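Local coordinates for bifunctional enzyme cysn/cysc (Mycobacterium tuberculosis, PDB 4BZX), which phosphorylates the 3'-hydroxyl of adenosine-5'-phosphosulfate with ATP, acting as the APS kinase of sulfur assimilation, at residues A[18-23]-A[161-166]; A[36-41]-A[77-82]; A[85-90]-A[143-148]. One frame throughout, in Å; residues are numbered along the deposited sequence. Where two conformers were deposited one is given.

Contact 1: residues A[18-23]-A[161-166]; sequences SSVAML and DEQAQE. With MG (magnesium ion), chain N; ANP (phosphoaminophosphonic acid-adenylate ester), chain D; EDO (1,2-ethanediol), chain G.
Apolar packing between helices 17-30 and 160-172 rests on Leu23, which lies over the small side chain of Ala164, CG to CB 3.8 Å, and sends CD2 against the backbone of Asp161, 3.3 Å from its CA. With CG anti to the backbone N (chi1 -169°), Leu23 leans over this first turn of the second helix. Asp161 slants across Leu23, its OD1 near CD2, but OD1 is engaged in a salt bridge with Lys27. One turn earlier, Val20 crosses Gln163 at about a right angle and sets CG2 3.4 Å from OE1.

The polar contacts converge on the nucleotide analogue. Gln163 OE1 accepts a bond of 3.2 Å from the adenine N6, its extended chain carrying the amide to the base. Ser19 grips phosphate oxygen ANP O2A twice, through N and OG, while Ser18 N donates to ANP O2B. Ser18 OG is a magnesium ligand at 2.1 Å, joined by ANP O2G, ANP O2B and three waters in six-fold coordination, as expected of a P-loop kinase.

The two helix segments cross at -66°, their axes 8.6 Å apart. Val20 and Gln163 also reach Leu154 of strand 152-154, whereas Ala21 faces Leu80 and Pro82 of strand 78-82.

Contact 2: residues A[36-41]-A[77-82]; sequences YVLDGD and HLVLVP. With ADX (adenosine-5'-phosphosulfate), chain C; EDO (1,2-ethanediol), chain K.
Val37 and Leu80 meet on one face of a parallel beta pair, strands 35-37 and 78-82 of the P-loop fold, at the edge of its five-stranded sheet. Their side chains slant across each other with Val37 CG2 4.0 Å from Leu80 CD1. The other branch of Val37, CG1, is anti to the backbone N (chi1 177°) and lies against Pro82 CD, the two side chains crossing at about a right angle. Leu38 reaches the opposite face, where CD1 packs on Val79 CG1 at 3.8 Å and helix 55-74 covers both through Leu72.

The strands are stitched by backbone bonds: Tyr36 N to Leu78 O, Leu80 N to Tyr36 O and Leu38 N to Leu80 O, the last almost in line with the carbonyl. Beyond strand 35-37 the pairing persists as Gly40 N donates to Pro82 O at 3.0 Å.

Asp39, the N-cap residue of helix 40-43, crosses Pro82 at about a right angle, OD2 to CG 3.5 Å; the same oxygen is hydrogen-bonded to the magnesium ligand Ser18, so it probably helps to position that serine. A water donates to both Pro82 O, at 3.1 Å, and the substrate phosphate oxygen ADX O2A, at 2.7 Å.

Contact 3: residues A[85-90]-A[143-148]; sequences SPLAEH and PYQRPK. With ADX (adenosine-5'-phosphosulfate), chain C; EDO (1,2-ethanediol), chain E.
A mixed polar and apolar contact at the substrate end of the fold joins residues 85-90, a loop after strand 78-82 that runs into the first turn of helix 88-101, to residues 143-148, in the loop before strand 152-154. Buried Pro86 lies at its heart, with Tyr144 against it. The tyrosine ring approaches obliquely and sets CD1 3.6 Å from Pro86 CA, while Pro86 CB also touches Pro143 O. A chi1 of -177° turns the Tyr144 ring away from its own N and beside Pro86, and its OH is hydrogen-bonded to Thr10.

Gln145 holds the first turn of the helix from outside. Its backbone N donates to Pro86 O at 2.7 Å in a nearly straight bond (167°), and its side chain, extended beyond CG, returns to the same segment. There OE1 accepts from Ala88 N at 2.9 Å, the donor lying in the carbonyl plane, and from a water that also binds Glu89 N. Leu87, at the N-cap position, slants across the glutamine side chain, CD2 3.6 Å from Gln145 OE1, and touches the ring of Pro143. Arg146 points away and forms a salt bridge with Asp111.

On the substrate side, Ser85 N donates to the sulfate oxygen ADX O1B at 3.0 Å, and Pro86 CD lies 3.3 Å from ADX O2B. Ser85 OG is hydrogen-bonded to Trp8, and the Ser85 carbonyl O to Arg91 and Thr10.

The glutamine amide probably stands in for a capping side chain, which Leu87 cannot supply: one oxygen serves the first two helical amides, one directly and one through water. Its partial negative charge would suit the positive end of the helix dipole, and together with the Pro86 bond these links tie the loop to a segment that binds the sulfate.

In the fold
Contacts 1 and 2 adjoin, their centres about 12 Å apart: helix 17-30 leads into strand 35-37, and Met22 and Ala21 pack against Val37. Contact 3 lies farther off, its centre about 18 Å from that of contact 2 and 21 Å from that of contact 1, on the other side of the chain's centre from the latter. Along the chain, contact 2 closes before contact 3 opens, and contact 1 spans both by bringing the C-terminal helix 160-172 back to the P-loop helix. Strand 78-82 runs on into the 85-90 segment, linking the sheet to the sulfate site. Nucleotide and magnesium thus meet contact 1, while contacts 2 and 3 both touch adenosine-5'-phosphosulfate.

Contact 1: residues A[18-23]-A[161-166]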
loop_
_atom_site.group_PDB
_atom_site.type_symbol
_atom_site.label_atom_id
_atom_site.label_comp_id
_atom_site.label_asym_id
_atom_site.label_seq_id
_atom_site.Cartn_x
_atom_site.Cartn_y
_atom_site.Cartn_z
ATOM N N SER A 18 4.607 -3.605 2.650
ATOM C CA SER A 18 5.562 -4.122 1.650
ATOM C C SER A 18 5.857 -5.598 1.878
ATOM O O SER A 18 5.859 -6.413 0.913
ATOM C CB SER A 18 6.906 -3.373 1.656
ATOM O OG SER A 18 6.714 -2.015 1.275
ATOM N N SER A 19 5.970 -6.011 3.144
ATOM C CA SER A 19 6.207 -7.413 3.448
ATOM C C SER A 19 5.098 -8.341 3.016
ATOM O O SER A 19 5.355 -9.387 2.369
ATOM C CB SER A 19 6.428 -7.600 4.988
ATOM O OG SER A 19 7.619 -6.918 5.300
ATOM N N VAL A 20 3.860 -7.956 3.371
ATOM C CA VAL A 20 2.704 -8.684 2.946
ATOM C C VAL A 20 2.546 -8.668 1.446
ATOM O O VAL A 20 2.339 -9.747 0.860
ATOM C CB VAL A 20 1.416 -8.185 3.628
ATOM C CG1 VAL A 20 0.247 -8.978 3.094
ATOM C CG2 VAL A 20 1.578 -8.358 5.117
ATOM N N ALA A 21 2.725 -7.519 0.826
ATOM C CA ALA A 21 2.549 -7.405 -0.658
ATOM C C ALA A 21 3.556 -8.338 -1.388
ATOM O O ALA A 21 3.232 -9.045 -2.329
ATOM C CB ALA A 21 2.780 -5.962 -1.126
ATOM N N MET A 22 4.780 -8.343 -0.928
ATOM C CA MET A 22 5.784 -9.144 -1.598
ATOM C C MET A 22 5.555 -10.656 -1.421
ATOM O O MET A 22 5.831 -11.461 -2.347
ATOM C CB MET A 22 7.175 -8.752 -1.115
ATOM C CG MET A 22 7.572 -7.370 -1.602
ATOM S SD MET A 22 7.826 -7.079 -3.369
ATOM C CE MET A 22 9.346 -7.996 -3.647
ATOM N N LEU A 23 5.064 -11.047 -0.264
ATOM C CA LEU A 23 4.773 -12.448 -0.038
ATOM C C LEU A 23 3.560 -12.890 -0.839
ATOM O O LEU A 23 3.534 -14.018 -1.382
ATOM C CB LEU A 23 4.609 -12.755 1.463
ATOM C CG LEU A 23 4.573 -14.241 1.795
ATOM C CD1 LEU A 23 5.678 -15.032 1.064
ATOM C CD2 LEU A 23 4.773 -14.356 3.310
ATOM N N ASP A 161 3.283 -14.683 6.557
ATOM C CA ASP A 161 2.844 -15.736 5.591
ATOM C C ASP A 161 1.338 -15.907 5.718
ATOM O O ASP A 161 0.630 -15.971 4.702
ATOM C CB ASP A 161 3.556 -17.102 5.805
ATOM C CG ASP A 161 3.259 -18.120 4.707
ATOM O OD1 ASP A 161 3.432 -17.811 3.525
ATOM O OD2 ASP A 161 2.818 -19.227 5.031
ATOM N N GLU A 162 0.839 -15.905 6.939
ATOM C CA GLU A 162 -0.610 -16.012 7.144
ATOM C C GLU A 162 -1.425 -14.772 6.676
ATOM O O GLU A 162 -2.580 -14.898 6.194
ATOM C CB GLU A 162 -0.926 -16.361 8.606
ATOM C CG GLU A 162 -0.645 -17.841 8.983
ATOM C CD GLU A 162 -0.911 -18.207 10.464
ATOM O OE1 GLU A 162 -1.069 -17.298 11.325
ATOM O OE2 GLU A 162 -0.953 -19.419 10.789
ATOM N N GLN A 163 -0.878 -13.589 6.908
ATOM C CA GLN A 163 -1.469 -12.356 6.438
ATOM C C GLN A 163 -1.550 -12.371 4.909
ATOM O O GLN A 163 -2.564 -11.952 4.338
ATOM C CB GLN A 163 -0.701 -11.124 6.909
ATOM C CG GLN A 163 -0.866 -10.922 8.395
ATOM C CD GLN A 163 -0.083 -9.748 8.879
ATOM O OE1 GLN A 163 0.906 -9.380 8.268
ATOM N NE2 GLN A 163 -0.530 -9.136 9.967
ATOM N N ALA A 164 -0.470 -12.827 4.251
ATOM C CA ALA A 164 -0.501 -12.972 2.812
ATOM C C ALA A 164 -1.607 -13.932 2.350
ATOM O O ALA A 164 -2.337 -13.667 1.364
ATOM C CB ALA A 164 0.846 -13.422 2.284
ATOM N N GLN A 165 -1.766 -15.049 3.089
ATOM C CA GLN A 165 -2.831 -15.980 2.775
ATOM C C GLN A 165 -4.211 -15.326 2.985
ATOM O O GLN A 165 -5.133 -15.576 2.202
ATOM C CB GLN A 165 -2.670 -17.295 3.510
ATOM C CG GLN A 165 -3.664 -18.338 3.028
ATOM C CD GLN A 165 -3.402 -18.711 1.614
ATOM O OE1 GLN A 165 -2.230 -18.904 1.206
ATOM N NE2 GLN A 165 -4.464 -18.788 0.818
ATOM N N GLU A 166 -4.375 -14.453 3.968
ATOM C CA GLU A 166 -5.657 -13.762 4.072
ATOM C C GLU A 166 -6.004 -12.844 2.866
ATOM O O GLU A 166 -7.148 -12.755 2.445
ATOM C CB GLU A 166 -5.714 -12.859 5.286
ATOM C CG GLU A 166 -5.761 -13.549 6.609
ATOM C CD GLU A 166 -5.773 -12.479 7.706
ATOM O OE1 GLU A 166 -6.873 -11.916 7.931
ATOM O OE2 GLU A 166 -4.663 -12.107 8.242
HETATM MG MG MG N . 7.121 -0.419 2.625
HETATM P PG ANP D . 6.963 1.715 5.011
HETATM O O1G ANP D . 7.900 2.506 5.862
HETATM O O2G ANP D . 7.658 1.230 3.761
HETATM O O3G ANP D . 5.615 2.473 4.622
HETATM P PB ANP D . 5.751 -0.982 5.479
HETATM O O1B ANP D . 4.300 -0.792 5.923
HETATM O O2B ANP D . 6.000 -1.390 4.057
HETATM N N3B ANP D . 6.680 0.287 5.882
HETATM P PA ANP D . 7.389 -3.307 6.101
HETATM O O1A ANP D . 8.675 -2.740 5.590
HETATM O O2A ANP D . 6.691 -4.317 5.238
HETATM O O3A ANP D . 6.408 -2.125 6.520
HETATM O "O5'" ANP D . 7.494 -3.977 7.602
HETATM C "C5'" ANP D . 8.024 -3.378 8.741
HETATM C "C4'" ANP D . 8.420 -4.549 9.656
HETATM O "O4'" ANP D . 7.318 -5.010 10.340
HETATM C "C3'" ANP D . 8.954 -5.714 8.852
HETATM O "O3'" ANP D . 10.380 -5.713 8.990
HETATM C "C2'" ANP D . 8.328 -6.933 9.432
HETATM O "O2'" ANP D . 9.353 -7.754 9.967
HETATM C "C1'" ANP D . 7.458 -6.438 10.524
HETATM N N9 ANP D . 6.188 -7.128 10.379
HETATM C C8 ANP D . 5.186 -6.781 9.523
HETATM N N7 ANP D . 4.123 -7.620 9.653
HETATM C C5 ANP D . 4.476 -8.542 10.591
HETATM C C6 ANP D . 3.841 -9.711 11.237
HETATM N N6 ANP D . 2.608 -10.077 10.841
HETATM N N1 ANP D . 4.541 -10.390 12.199
HETATM C C2 ANP D . 5.789 -10.036 12.574
HETATM N N3 ANP D . 6.416 -8.974 12.052
HETATM C C4 ANP D . 5.828 -8.209 11.078
HETATM C C1 EDO G . -2.143 -19.206 -2.326
HETATM O O1 EDO G . -1.276 -19.703 -1.346
HETATM C C2 EDO G . -3.151 -20.316 -2.588
HETATM O O2 EDO G . -4.224 -20.176 -1.674
HETATM O O HOH W 1 8.820 -1.429 3.386
HETATM O O HOH W 2 5.600 0.430 1.552
HETATM O O HOH W 3 8.444 0.227 1.075
#

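Contact 2: residues A[36-41]-A[77-82]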
loop_
_atom_site.group_PDB
_atom_site.type_symbol
_atom_site.label_atom_id
_atom_site.label_comp_id
_atom_site.label_asym_id
_atom_site.label_seq_id
_atom_site.Cartn_x
_atom_site.Cartn_y
_atom_site.Cartn_z
ATOM N N TYR A 36 2.192 -8.469 -9.575
ATOM C CA TYR A 36 3.278 -7.493 -9.518
ATOM C C TYR A 36 3.082 -6.497 -8.445
ATOM O O TYR A 36 1.955 -5.970 -8.288
ATOM C CB TYR A 36 3.299 -6.783 -10.905
ATOM C CG TYR A 36 4.593 -6.034 -11.113
ATOM C CD1 TYR A 36 5.749 -6.700 -11.476
ATOM C CD2 TYR A 36 4.623 -4.695 -10.991
ATOM C CE1 TYR A 36 6.967 -6.022 -11.644
ATOM C CE2 TYR A 36 5.821 -3.999 -11.179
ATOM C CZ TYR A 36 6.958 -4.669 -11.502
ATOM O OH TYR A 36 8.064 -3.893 -11.638
ATOM N N VAL A 37 4.165 -6.143 -7.780
ATOM C CA VAL A 37 4.130 -5.179 -6.689
ATOM C C VAL A 37 4.589 -3.803 -7.145
ATOM O O VAL A 37 5.687 -3.649 -7.708
ATOM C CB VAL A 37 5.004 -5.615 -5.510
ATOM C CG1 VAL A 37 5.005 -4.548 -4.405
ATOM C CG2 VAL A 37 4.553 -6.937 -4.939
ATOM N N LEU A 38 3.743 -2.825 -6.965
ATOM C CA LEU A 38 4.128 -1.383 -7.222
ATOM C C LEU A 38 4.325 -0.759 -5.870
ATOM O O LEU A 38 3.327 -0.296 -5.281
ATOM C CB LEU A 38 3.054 -0.567 -7.948
ATOM C CG LEU A 38 2.753 -0.947 -9.357
ATOM C CD1 LEU A 38 1.548 -0.128 -9.820
ATOM C CD2 LEU A 38 3.958 -0.772 -10.285
ATOM N N ASP A 39 5.548 -0.730 -5.381
ATOM C CA ASP A 39 5.832 -0.295 -3.989
ATOM C C ASP A 39 6.146 1.186 -3.967
ATOM O O ASP A 39 7.049 1.641 -4.695
ATOM C CB ASP A 39 7.005 -1.131 -3.487
ATOM C CG ASP A 39 7.368 -0.872 -2.007
ATOM O OD1 ASP A 39 7.821 0.227 -1.671
ATOM O OD2 ASP A 39 7.258 -1.809 -1.221
ATOM N N GLY A 40 5.408 1.948 -3.197
ATOM C CA GLY A 40 5.588 3.387 -3.063
ATOM C C GLY A 40 7.023 3.804 -2.855
ATOM O O GLY A 40 7.521 4.718 -3.524
ATOM N N ASP A 41 7.721 3.155 -1.900
ATOM C CA ASP A 41 9.115 3.488 -1.693
ATOM C C ASP A 41 9.987 3.227 -2.923
ATOM O O ASP A 41 10.893 4.028 -3.256
ATOM C CB ASP A 41 9.637 2.682 -0.463
ATOM C CG ASP A 41 11.057 3.061 -0.067
ATOM O OD1 ASP A 41 11.310 4.208 0.295
ATOM O OD2 ASP A 41 11.926 2.209 -0.117
ATOM N N HIS A 77 -2.583 -8.416 -14.886
ATOM C CA HIS A 77 -1.815 -8.665 -13.657
ATOM C C HIS A 77 -2.657 -8.407 -12.458
ATOM O O HIS A 77 -3.487 -7.543 -12.452
ATOM C CB HIS A 77 -0.551 -7.793 -13.574
ATOM C CG HIS A 77 0.333 -7.991 -14.756
ATOM N ND1 HIS A 77 1.072 -9.141 -14.951
ATOM C CD2 HIS A 77 0.526 -7.224 -15.855
ATOM C CE1 HIS A 77 1.682 -9.073 -16.119
ATOM N NE2 HIS A 77 1.398 -7.903 -16.666
ATOM N N LEU A 78 -2.374 -9.152 -11.414
ATOM C CA LEU A 78 -2.834 -8.821 -10.093
ATOM C C LEU A 78 -1.804 -7.857 -9.480
ATOM O O LEU A 78 -0.694 -8.222 -9.135
ATOM C CB LEU A 78 -2.946 -10.094 -9.217
ATOM C CG LEU A 78 -3.657 -9.966 -7.876
ATOM C CD1 LEU A 78 -2.819 -9.278 -6.859
ATOM C CD2 LEU A 78 -5.035 -9.326 -8.023
ATOM N N VAL A 79 -2.244 -6.637 -9.279
ATOM C CA VAL A 79 -1.342 -5.577 -8.850
ATOM C C VAL A 79 -1.460 -5.327 -7.349
ATOM O O VAL A 79 -2.546 -5.136 -6.868
ATOM C CB VAL A 79 -1.629 -4.282 -9.618
ATOM C CG1 VAL A 79 -0.639 -3.192 -9.234
ATOM C CG2 VAL A 79 -1.599 -4.527 -11.131
ATOM N N LEU A 80 -0.314 -5.252 -6.654
ATOM C CA LEU A 80 -0.271 -5.080 -5.193
ATOM C C LEU A 80 0.392 -3.711 -4.986
ATOM O O LEU A 80 1.481 -3.526 -5.507
ATOM C CB LEU A 80 0.544 -6.173 -4.546
ATOM C CG LEU A 80 -0.094 -7.537 -4.844
ATOM C CD1 LEU A 80 0.903 -8.619 -5.126
ATOM C CD2 LEU A 80 -1.035 -7.883 -3.723
ATOM N N VAL A 81 -0.262 -2.782 -4.282
ATOM C CA VAL A 81 0.274 -1.437 -4.088
ATOM C C VAL A 81 0.459 -1.077 -2.607
ATOM O O VAL A 81 -0.468 -0.569 -1.976
ATOM C CB VAL A 81 -0.593 -0.374 -4.777
ATOM C CG1 VAL A 81 0.070 0.989 -4.615
ATOM C CG2 VAL A 81 -0.933 -0.727 -6.226
ATOM N N PRO A 82 1.672 -1.356 -2.074
ATOM C CA PRO A 82 1.966 -0.942 -0.723
ATOM C C PRO A 82 2.447 0.480 -0.687
ATOM O O PRO A 82 3.573 0.796 -1.162
ATOM C CB PRO A 82 3.016 -1.924 -0.296
ATOM C CG PRO A 82 3.757 -2.226 -1.543
ATOM C CD PRO A 82 2.725 -2.307 -2.568
HETATM S SB ADX C . 2.640 8.216 0.490
HETATM O O1B ADX C . 1.701 7.153 0.233
HETATM O O2B ADX C . 2.282 9.040 1.632
HETATM O O3B ADX C . 2.933 9.060 -0.700
HETATM P PA ADX C . 4.773 6.275 0.214
HETATM O O1A ADX C . 4.894 6.586 -1.246
HETATM O O2A ADX C . 4.222 4.974 0.618
HETATM O O3A ADX C . 4.000 7.544 0.895
HETATM O "O5'" ADX C . 6.247 6.500 0.802
HETATM C "C5'" ADX C . 6.444 6.134 2.141
HETATM C "C4'" ADX C . 7.899 5.621 2.194
HETATM O "O4'" ADX C . 8.818 6.714 2.388
HETATM C "C3'" ADX C . 8.002 4.661 3.339
HETATM O "O3'" ADX C . 8.761 3.523 2.852
HETATM C "C2'" ADX C . 8.704 5.472 4.353
HETATM O "O2'" ADX C . 9.564 4.542 5.055
HETATM C "C1'" ADX C . 9.486 6.584 3.698
HETATM N N9 ADX C . 9.381 7.961 4.160
HETATM C C8 ADX C . 10.394 8.888 4.108
HETATM N N7 ADX C . 10.000 10.068 4.536
HETATM C C5 ADX C . 8.696 9.915 4.900
HETATM C C6 ADX C . 7.738 10.820 5.492
HETATM N N6 ADX C . 8.084 12.106 5.728
HETATM N N1 ADX C . 6.512 10.307 5.743
HETATM C C2 ADX C . 6.224 9.044 5.495
HETATM N N3 ADX C . 7.084 8.126 4.968
HETATM C C4 ADX C . 8.311 8.550 4.652
HETATM C C1 EDO K . 11.325 7.755 -0.424
HETATM O O1 EDO K . 10.548 6.594 0.005
HETATM C C2 EDO K . 12.729 7.542 0.064
HETATM O O2 EDO K . 12.916 6.113 0.148
HETATM O O HOH W 4 5.531 2.615 0.325
#

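Contact 3: residues A[85-90]-A[143-148]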
loop_
_atom_site.group_PDB
_atom_site.type_symbol
_atom_site.label_atom_id
_atom_site.label_comp_id
_atom_site.label_asym_id
_atom_site.label_seq_id
_atom_site.Cartn_x
_atom_site.Cartn_y
_atom_site.Cartn_z
ATOM N N SER A 85 -0.571 5.975 1.752
ATOM C CA SER A 85 -1.890 6.512 1.393
ATOM C C SER A 85 -2.606 7.160 2.595
ATOM O O SER A 85 -3.629 6.619 3.034
ATOM C CB SER A 85 -2.769 5.386 0.861
ATOM O OG SER A 85 -2.214 4.858 -0.307
ATOM N N PRO A 86 -1.977 8.166 3.243
ATOM C CA PRO A 86 -2.426 8.610 4.565
ATOM C C PRO A 86 -3.837 9.255 4.662
ATOM O O PRO A 86 -4.458 9.198 5.726
ATOM C CB PRO A 86 -1.332 9.556 5.011
ATOM C CG PRO A 86 -0.717 10.106 3.711
ATOM C CD PRO A 86 -0.821 8.960 2.760
ATOM N N LEU A 87 -4.315 9.887 3.605
ATOM C CA LEU A 87 -5.580 10.556 3.621
ATOM C C LEU A 87 -6.692 9.730 2.991
ATOM O O LEU A 87 -6.500 9.062 1.978
ATOM C CB LEU A 87 -5.479 11.897 2.942
ATOM C CG LEU A 87 -4.522 12.897 3.532
ATOM C CD1 LEU A 87 -4.584 14.252 2.814
ATOM C CD2 LEU A 87 -4.814 13.101 5.019
ATOM N N ALA A 88 -7.904 9.823 3.551
ATOM C CA ALA A 88 -9.036 9.201 2.944
ATOM C C ALA A 88 -9.188 9.597 1.486
ATOM O O ALA A 88 -9.561 8.747 0.665
ATOM C CB ALA A 88 -10.359 9.535 3.710
ATOM N N GLU A 89 -8.937 10.875 1.181
ATOM C CA GLU A 89 -9.066 11.394 -0.192
ATOM C C GLU A 89 -8.082 10.706 -1.183
ATOM O O GLU A 89 -8.402 10.578 -2.384
ATOM C CB GLU A 89 -8.924 12.931 -0.269
ATOM C CG GLU A 89 -7.540 13.474 -0.062
ATOM C CD GLU A 89 -7.419 15.008 -0.067
ATOM O OE1 GLU A 89 -8.346 15.700 0.338
ATOM O OE2 GLU A 89 -6.339 15.512 -0.437
ATOM N N HIS A 90 -6.916 10.307 -0.684
ATOM C CA HIS A 90 -5.934 9.533 -1.457
ATOM C C HIS A 90 -6.477 8.165 -1.851
ATOM O O HIS A 90 -6.411 7.781 -3.028
ATOM C CB HIS A 90 -4.630 9.316 -0.670
ATOM C CG HIS A 90 -3.912 10.572 -0.315
ATOM N ND1 HIS A 90 -3.012 10.669 0.711
ATOM C CD2 HIS A 90 -3.972 11.797 -0.887
ATOM C CE1 HIS A 90 -2.528 11.894 0.744
ATOM N NE2 HIS A 90 -3.096 12.593 -0.236
ATOM N N PRO A 143 -0.534 13.694 9.166
ATOM C CA PRO A 143 -1.687 12.902 9.634
ATOM C C PRO A 143 -1.768 11.502 9.020
ATOM O O PRO A 143 -1.300 11.283 7.892
ATOM C CB PRO A 143 -2.877 13.735 9.217
ATOM C CG PRO A 143 -2.419 14.473 8.038
ATOM C CD PRO A 143 -0.969 14.837 8.342
ATOM N N TYR A 144 -2.416 10.575 9.733
ATOM C CA TYR A 144 -2.873 9.333 9.089
ATOM C C TYR A 144 -4.356 9.184 9.379
ATOM O O TYR A 144 -4.716 9.091 10.550
ATOM C CB TYR A 144 -2.072 8.091 9.593
ATOM C CG TYR A 144 -2.522 6.853 8.860
ATOM C CD1 TYR A 144 -2.070 6.574 7.555
ATOM C CD2 TYR A 144 -3.493 6.040 9.374
ATOM C CE1 TYR A 144 -2.573 5.469 6.828
ATOM C CE2 TYR A 144 -3.993 4.944 8.671
ATOM C CZ TYR A 144 -3.535 4.642 7.429
ATOM O OH TYR A 144 -4.126 3.619 6.688
ATOM N N GLN A 145 -5.216 9.172 8.357
ATOM C CA GLN A 145 -6.608 8.983 8.554
ATOM C C GLN A 145 -6.971 7.494 8.368
ATOM O O GLN A 145 -6.796 6.915 7.304
ATOM C CB GLN A 145 -7.422 9.810 7.569
ATOM C CG GLN A 145 -7.107 11.318 7.712
ATOM C CD GLN A 145 -7.892 12.177 6.758
ATOM O OE1 GLN A 145 -8.159 11.818 5.590
ATOM N NE2 GLN A 145 -8.308 13.351 7.255
ATOM N N ARG A 146 -7.485 6.899 9.426
ATOM C CA ARG A 146 -7.789 5.458 9.404
ATOM C C ARG A 146 -8.969 5.165 8.463
ATOM O O ARG A 146 -10.016 5.831 8.541
ATOM C CB ARG A 146 -8.175 5.049 10.850
ATOM C CG ARG A 146 -6.977 5.091 11.788
ATOM C CD ARG A 146 -7.382 4.879 13.260
ATOM N NE ARG A 146 -8.050 3.613 13.381
ATOM C CZ ARG A 146 -7.446 2.431 13.436
ATOM N NH1 ARG A 146 -6.114 2.327 13.445
ATOM N NH2 ARG A 146 -8.190 1.341 13.557
ATOM N N PRO A 147 -8.812 4.163 7.556
ATOM C CA PRO A 147 -9.909 3.697 6.732
ATOM C C PRO A 147 -11.075 3.234 7.623
ATOM O O PRO A 147 -10.863 2.541 8.614
ATOM C CB PRO A 147 -9.325 2.453 6.019
ATOM C CG PRO A 147 -7.883 2.658 6.034
ATOM C CD PRO A 147 -7.556 3.479 7.258
ATOM N N LYS A 148 -12.247 3.611 7.190
ATOM C CA LYS A 148 -13.507 3.333 7.867
ATOM C C LYS A 148 -14.088 1.961 7.529
ATOM O O LYS A 148 -14.805 1.364 8.331
ATOM C CB LYS A 148 -14.495 4.476 7.534
ATOM C CG LYS A 148 -13.848 5.851 7.765
ATOM C CD LYS A 148 -14.794 7.040 7.709
ATOM C CE LYS A 148 -14.012 8.301 8.068
ATOM N NZ LYS A 148 -14.838 9.525 8.070
HETATM S SB ADX C . 2.640 8.216 0.490
HETATM O O1B ADX C . 1.701 7.153 0.233
HETATM O O2B ADX C . 2.282 9.040 1.632
HETATM O O3B ADX C . 2.933 9.060 -0.700
HETATM P PA ADX C . 4.773 6.275 0.214
HETATM O O1A ADX C . 4.894 6.586 -1.246
HETATM O O2A ADX C . 4.222 4.974 0.618
HETATM O O3A ADX C . 4.000 7.544 0.895
HETATM O "O5'" ADX C . 6.247 6.500 0.802
HETATM C "C5'" ADX C . 6.444 6.134 2.141
HETATM C "C4'" ADX C . 7.899 5.621 2.194
HETATM O "O4'" ADX C . 8.818 6.714 2.388
HETATM C "C3'" ADX C . 8.002 4.661 3.339
HETATM O "O3'" ADX C . 8.761 3.523 2.852
HETATM C "C2'" ADX C . 8.704 5.472 4.353
HETATM O "O2'" ADX C . 9.564 4.542 5.055
HETATM C "C1'" ADX C . 9.486 6.584 3.698
HETATM N N9 ADX C . 9.381 7.961 4.160
HETATM C C8 ADX C . 10.394 8.888 4.108
HETATM N N7 ADX C . 10.000 10.068 4.536
HETATM C C5 ADX C . 8.696 9.915 4.900
HETATM C C6 ADX C . 7.738 10.820 5.492
HETATM N N6 ADX C . 8.084 12.106 5.728
HETATM N N1 ADX C . 6.512 10.307 5.743
HETATM C C2 ADX C . 6.224 9.044 5.495
HETATM N N3 ADX C . 7.084 8.126 4.968
HETATM C C4 ADX C . 8.311 8.550 4.652
HETATM C C1 EDO E . -3.122 3.656 13.335
HETATM O O1 EDO E . -4.027 4.665 12.873
HETATM C C2 EDO E . -3.134 2.609 12.230
HETATM O O2 EDO E . -2.410 1.427 12.529
HETATM O O HOH W 5 -9.208 12.912 3.348
#